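Exo-alpha-sialidase (Clostridium perfringens, PDB 2VO8) is a family 33 glycoside hydrolase that probably cleaves terminal sialic acids and carries a cohesin module that probably mediates high-affinity assembly of toxin complexes. Local coordinates at residues T39-A52 and P76-I90. Residues are numbered along the deposited sequence; the frame is centred on the assembly and turned at random.
Sequences TEVYSAEYLFEYNA and PGKVRILVASLGNEI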
loop_
_atom_site.group_PDB
_atom_site.type_symbol
_atom_site.label_atom_id
_atom_site.label_comp_id
_atom_site.label_asym_id
_atom_site.label_seq_id
_atom_site.Cartn_x
_atom_site.Cartn_y
_atom_site.Cartn_z
ATOM N N THR A 39 1.864 11.273 17.417
ATOM C CA THR A 39 1.829 11.598 15.997
ATOM C C THR A 39 0.368 11.548 15.571
ATOM O O THR A 39 -0.279 10.523 15.726
ATOM C CB THR A 39 2.762 10.669 15.140
ATOM O OG1 THR A 39 4.126 11.083 15.323
ATOM C CG2 THR A 39 2.410 10.786 13.661
ATOM N N GLU A 40 -0.161 12.698 15.135
ATOM C CA GLU A 40 -1.538 12.820 14.675
ATOM C C GLU A 40 -1.573 12.755 13.153
ATOM O O GLU A 40 -1.181 13.692 12.526
ATOM C CB GLU A 40 -2.114 14.168 15.118
ATOM C CG GLU A 40 -2.620 14.205 16.531
ATOM C CD GLU A 40 -3.576 15.381 16.781
ATOM O OE1 GLU A 40 -4.498 15.629 15.951
ATOM O OE2 GLU A 40 -3.411 16.056 17.819
ATOM N N VAL A 41 -2.043 11.653 12.569
ATOM C CA VAL A 41 -1.851 11.430 11.134
ATOM C C VAL A 41 -3.080 11.920 10.353
ATOM O O VAL A 41 -4.174 11.571 10.695
ATOM C CB VAL A 41 -1.590 9.918 10.807
ATOM C CG1 VAL A 41 -1.441 9.695 9.342
ATOM C CG2 VAL A 41 -0.330 9.435 11.504
ATOM N N TYR A 42 -2.852 12.717 9.322
ATOM C CA TYR A 42 -3.943 13.167 8.435
ATOM C C TYR A 42 -3.779 12.697 6.974
ATOM O O TYR A 42 -4.695 12.824 6.142
ATOM C CB TYR A 42 -4.189 14.676 8.575
ATOM C CG TYR A 42 -4.853 14.997 9.915
ATOM C CD1 TYR A 42 -6.220 14.871 10.058
ATOM C CD2 TYR A 42 -4.091 15.356 11.056
ATOM C CE1 TYR A 42 -6.862 15.151 11.269
ATOM C CE2 TYR A 42 -4.707 15.624 12.255
ATOM C CZ TYR A 42 -6.110 15.514 12.358
ATOM O OH TYR A 42 -6.817 15.763 13.528
ATOM N N SER A 43 -2.624 12.150 6.635
ATOM C CA SER A 43 -2.426 11.729 5.235
ATOM C C SER A 43 -1.335 10.697 5.237
ATOM O O SER A 43 -0.519 10.692 6.163
ATOM C CB SER A 43 -2.023 12.919 4.356
ATOM O OG SER A 43 -0.860 13.572 4.797
ATOM N N ALA A 44 -1.311 9.835 4.220
ATOM C CA ALA A 44 -0.138 8.963 4.031
ATOM C C ALA A 44 0.257 8.973 2.553
ATOM O O ALA A 44 -0.528 9.405 1.670
ATOM C CB ALA A 44 -0.401 7.599 4.562
ATOM N N GLU A 45 1.467 8.500 2.273
ATOM C CA GLU A 45 1.938 8.365 0.899
ATOM C C GLU A 45 2.825 7.136 0.739
ATOM O O GLU A 45 3.819 6.979 1.449
ATOM C CB GLU A 45 2.696 9.621 0.467
ATOM C CG GLU A 45 3.530 9.441 -0.791
ATOM C CD GLU A 45 4.186 10.730 -1.245
ATOM O OE1 GLU A 45 3.939 11.778 -0.615
ATOM O OE2 GLU A 45 4.949 10.694 -2.234
ATOM N N TYR A 46 2.461 6.266 -0.196
ATOM C CA TYR A 46 3.303 5.133 -0.560
ATOM C C TYR A 46 3.905 5.318 -1.949
ATOM O O TYR A 46 3.384 6.077 -2.765
ATOM C CB TYR A 46 2.503 3.830 -0.503
ATOM C CG TYR A 46 1.771 3.618 0.803
ATOM C CD1 TYR A 46 2.439 3.162 1.931
ATOM C CD2 TYR A 46 0.410 3.873 0.907
ATOM C CE1 TYR A 46 1.774 2.968 3.127
ATOM C CE2 TYR A 46 -0.265 3.682 2.098
ATOM C CZ TYR A 46 0.422 3.228 3.204
ATOM O OH TYR A 46 -0.244 3.036 4.393
ATOM N N LEU A 47 5.005 4.618 -2.209
ATOM C CA LEU A 47 5.370 4.255 -3.554
ATOM C C LEU A 47 5.311 2.734 -3.527
ATOM O O LEU A 47 6.074 2.067 -2.814
ATOM C CB LEU A 47 6.688 4.848 -4.063
ATOM C CG LEU A 47 6.838 4.524 -5.574
ATOM C CD1 LEU A 47 6.026 5.418 -6.497
ATOM C CD2 LEU A 47 8.308 4.430 -6.010
ATOM N N PHE A 48 4.312 2.227 -4.255
ATOM C CA PHE A 48 3.963 0.807 -4.285
ATOM C C PHE A 48 4.651 0.188 -5.493
ATOM O O PHE A 48 4.516 0.692 -6.588
ATOM C CB PHE A 48 2.462 0.608 -4.421
ATOM C CG PHE A 48 2.056 -0.846 -4.594
ATOM C CD1 PHE A 48 1.953 -1.702 -3.511
ATOM C CD2 PHE A 48 1.794 -1.357 -5.859
ATOM C CE1 PHE A 48 1.584 -3.021 -3.668
ATOM C CE2 PHE A 48 1.406 -2.646 -6.010
ATOM C CZ PHE A 48 1.289 -3.486 -4.949
ATOM N N GLU A 49 5.397 -0.888 -5.287
ATOM C CA GLU A 49 6.181 -1.486 -6.390
ATOM C C GLU A 49 5.784 -2.927 -6.587
ATOM O O GLU A 49 5.462 -3.662 -5.644
ATOM C CB GLU A 49 7.682 -1.313 -6.135
ATOM C CG GLU A 49 8.084 0.158 -6.183
ATOM C CD GLU A 49 9.531 0.364 -6.508
ATOM O OE1 GLU A 49 10.081 -0.409 -7.339
ATOM O OE2 GLU A 49 10.122 1.331 -5.972
ATOM N N TYR A 50 5.756 -3.309 -7.863
ATOM C CA TYR A 50 5.379 -4.647 -8.252
ATOM C C TYR A 50 5.962 -4.930 -9.658
ATOM O O TYR A 50 6.377 -4.012 -10.366
ATOM C CB TYR A 50 3.870 -4.769 -8.289
ATOM C CG TYR A 50 3.221 -4.119 -9.484
ATOM C CD1 TYR A 50 2.859 -4.874 -10.616
ATOM C CD2 TYR A 50 2.922 -2.747 -9.483
ATOM C CE1 TYR A 50 2.208 -4.267 -11.699
ATOM C CE2 TYR A 50 2.311 -2.137 -10.572
ATOM C CZ TYR A 50 1.949 -2.908 -11.687
ATOM O OH TYR A 50 1.374 -2.270 -12.778
ATOM N N ASN A 51 5.980 -6.199 -9.994
ATOM C CA ASN A 51 6.575 -6.627 -11.245
ATOM C C ASN A 51 5.499 -6.524 -12.318
ATOM O O ASN A 51 4.589 -7.350 -12.353
ATOM C CB ASN A 51 7.147 -8.035 -11.107
ATOM C CG ASN A 51 7.634 -8.618 -12.426
ATOM O OD1 ASN A 51 7.621 -7.941 -13.488
ATOM N ND2 ASN A 51 8.109 -9.862 -12.358
ATOM N N ALA A 52 5.630 -5.490 -13.146
ATOM C CA ALA A 52 4.640 -5.144 -14.178
ATOM C C ALA A 52 4.561 -6.245 -15.257
ATOM O O ALA A 52 3.568 -6.327 -16.005
ATOM C CB ALA A 52 4.973 -3.782 -14.804
ATOM N N PRO A 76 6.196 1.872 -15.269
ATOM C CA PRO A 76 5.625 0.537 -15.108
ATOM C C PRO A 76 6.091 -0.121 -13.781
ATOM O O PRO A 76 7.299 -0.160 -13.485
ATOM C CB PRO A 76 6.162 -0.207 -16.329
ATOM C CG PRO A 76 6.397 0.849 -17.317
ATOM C CD PRO A 76 6.883 2.024 -16.566
ATOM N N GLY A 77 5.135 -0.550 -12.966
ATOM C CA GLY A 77 5.445 -1.266 -11.727
ATOM C C GLY A 77 5.838 -0.388 -10.547
ATOM O O GLY A 77 6.294 -0.899 -9.530
ATOM N N LYS A 78 5.652 0.923 -10.689
ATOM C CA LYS A 78 5.919 1.903 -9.607
ATOM C C LYS A 78 4.768 2.890 -9.536
ATOM O O LYS A 78 4.560 3.653 -10.478
ATOM C CB LYS A 78 7.225 2.653 -9.839
ATOM C CG LYS A 78 8.445 1.734 -9.827
ATOM C CD LYS A 78 9.721 2.512 -9.915
ATOM C CE LYS A 78 10.935 1.586 -9.823
ATOM N NZ LYS A 78 12.157 2.194 -10.400
ATOM N N VAL A 79 4.023 2.845 -8.423
ATOM C CA VAL A 79 2.732 3.549 -8.309
ATOM C C VAL A 79 2.780 4.482 -7.087
ATOM O O VAL A 79 2.928 4.028 -5.942
ATOM C CB VAL A 79 1.546 2.610 -8.167
ATOM C CG1 VAL A 79 0.173 3.406 -8.298
ATOM C CG2 VAL A 79 1.598 1.451 -9.165
ATOM N N ARG A 80 2.655 5.772 -7.366
ATOM C CA ARG A 80 2.558 6.789 -6.332
ATOM C C ARG A 80 1.129 6.817 -5.822
ATOM O O ARG A 80 0.201 6.997 -6.607
ATOM C CB ARG A 80 2.963 8.158 -6.868
ATOM C CG ARG A 80 2.865 9.212 -5.785
ATOM C CD ARG A 80 3.624 10.464 -6.142
ATOM N NE ARG A 80 2.928 11.275 -7.148
ATOM C CZ ARG A 80 3.377 11.551 -8.380
ATOM N NH1 ARG A 80 4.553 11.080 -8.825
ATOM N NH2 ARG A 80 2.641 12.304 -9.193
ATOM N N ILE A 81 0.964 6.649 -4.519
ATOM C CA ILE A 81 -0.341 6.535 -3.862
ATOM C C ILE A 81 -0.406 7.563 -2.735
ATOM O O ILE A 81 0.451 7.563 -1.835
ATOM C CB ILE A 81 -0.610 5.151 -3.304
ATOM C CG1 ILE A 81 -0.460 4.085 -4.408
ATOM C CG2 ILE A 81 -1.979 5.101 -2.578
ATOM C CD1 ILE A 81 -0.746 2.777 -3.955
ATOM N N LEU A 82 -1.379 8.488 -2.855
ATOM C CA LEU A 82 -1.619 9.522 -1.832
ATOM C C LEU A 82 -2.943 9.189 -1.179
ATOM O O LEU A 82 -3.977 9.102 -1.891
ATOM C CB LEU A 82 -1.699 10.917 -2.473
ATOM C CG LEU A 82 -0.479 11.396 -3.258
ATOM C CD1 LEU A 82 -0.652 12.820 -3.878
ATOM C CD2 LEU A 82 0.750 11.379 -2.384
ATOM N N VAL A 83 -2.919 8.996 0.147
ATOM C CA VAL A 83 -4.088 8.721 0.987
ATOM C C VAL A 83 -4.299 9.981 1.845
ATOM O O VAL A 83 -3.370 10.456 2.470
ATOM C CB VAL A 83 -3.918 7.599 2.074
ATOM C CG1 VAL A 83 -5.279 7.137 2.543
ATOM C CG2 VAL A 83 -3.044 6.404 1.659
ATOM N N ALA A 84 -5.517 10.506 1.891
ATOM C CA ALA A 84 -5.795 11.704 2.727
ATOM C C ALA A 84 -7.091 11.529 3.500
ATOM O O ALA A 84 -8.097 10.984 3.008
ATOM C CB ALA A 84 -5.810 12.983 1.887
ATOM N N SER A 85 -7.069 11.994 4.753
ATOM C CA SER A 85 -8.244 12.002 5.574
ATOM C C SER A 85 -9.257 12.989 4.982
ATOM O O SER A 85 -8.867 14.032 4.462
ATOM C CB SER A 85 -7.901 12.497 6.981
ATOM O OG SER A 85 -9.034 12.375 7.807
ATOM N N LEU A 86 -10.525 12.670 5.151
ATOM C CA LEU A 86 -11.598 13.567 4.786
ATOM C C LEU A 86 -12.006 14.465 5.970
ATOM O O LEU A 86 -12.896 15.331 5.842
ATOM C CB LEU A 86 -12.788 12.742 4.290
ATOM C CG LEU A 86 -12.521 12.045 2.955
ATOM C CD1 LEU A 86 -13.765 11.262 2.531
ATOM C CD2 LEU A 86 -12.072 12.962 1.846
ATOM N N GLY A 87 -11.383 14.248 7.127
ATOM C CA GLY A 87 -11.715 15.047 8.302
ATOM C C GLY A 87 -11.001 14.605 9.550
ATOM O O GLY A 87 -10.142 15.339 10.029
ATOM N N ASN A 88 -11.334 13.400 10.030
ATOM C CA ASN A 88 -10.787 12.866 11.304
ATOM C C ASN A 88 -9.320 12.442 11.192
ATOM O O ASN A 88 -8.818 12.021 10.119
ATOM C CB ASN A 88 -11.539 11.606 11.731
ATOM C CG ASN A 88 -13.048 11.803 11.840
ATOM O OD1 ASN A 88 -13.508 12.581 12.655
ATOM N ND2 ASN A 88 -13.810 11.096 11.002
ATOM N N GLU A 89 -8.663 12.454 12.342
ATOM C CA GLU A 89 -7.383 11.784 12.499
ATOM C C GLU A 89 -7.480 10.293 12.101
ATOM O O GLU A 89 -8.449 9.610 12.423
ATOM C CB GLU A 89 -6.964 11.898 13.977
ATOM C CG GLU A 89 -5.522 11.761 14.170
ATOM C CD GLU A 89 -5.149 11.760 15.657
ATOM O OE1 GLU A 89 -5.837 12.445 16.486
ATOM O OE2 GLU A 89 -4.194 11.056 15.975
ATOM N N ILE A 90 -6.447 9.824 11.414
ATOM C CA ILE A 90 -6.311 8.464 10.920
ATOM C C ILE A 90 -5.861 7.621 12.110
ATOM O O ILE A 90 -4.941 7.967 12.768
ATOM C CB ILE A 90 -5.287 8.449 9.718
ATOM C CG1 ILE A 90 -5.950 9.087 8.479
ATOM C CG2 ILE A 90 -4.803 7.039 9.374
ATOM C CD1 ILE A 90 -5.115 9.155 7.246
HETATM O O HOH W 1 -3.309 9.385 14.130
HETATM O O HOH W 2 8.615 -2.063 -9.458
#
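The Tyr50 ring lies with one face over Gly77, whose CA sits 3.8 Å from the ring centroid in a CH-pi contact offset toward the rim, while Val79 CG2 meets the ring edge in its plane. These contacts belong to an antiparallel strand pair, 41-49 with 78-85, in the beta sandwich of the cohesin fold. Tyr50 has its CG between the backbone N and the carbonyl carbon (chi1 76°), which swings the ring across the neighbouring strand end at Gly77; Glu73, outside both segments, bonds its OH and also Gly77 N. Val79 CG2 reaches the edge of the Phe48 ring too, and Ile81 CG2 that of Tyr46. At the far end, Gly87 O, 3.5 Å from CE1 of Tyr42, and Ser85 CB approach the Tyr42 ring at its edge. The buried face carries Ala44, Tyr46, Phe48, Val79, Ile81 and Val83, where Ala44, Tyr46 and Val83 meet strand 95-103 and Val79 meets strand 55-62; Val83 CG2 is 3.9 Å from Tyr46 CE2. On the other face, Glu49 and Lys78 run side by side, but OE1 and NZ stay 4.5 Å apart, beyond a salt bridge, and Glu49 OE2 bonds Thr115. Reciprocal backbone bonds join Ala44 to Val83, Tyr46 to Ile81 and Phe48 to Val79. Ser85 OG accepts from Gly87 N in an ST turn. Glu89 OE2 forms a salt bridge with Lys92 NZ; a water accepts from Val41 N and donates to Ile90 O and, at 2.6 Å, to Glu89 OE2.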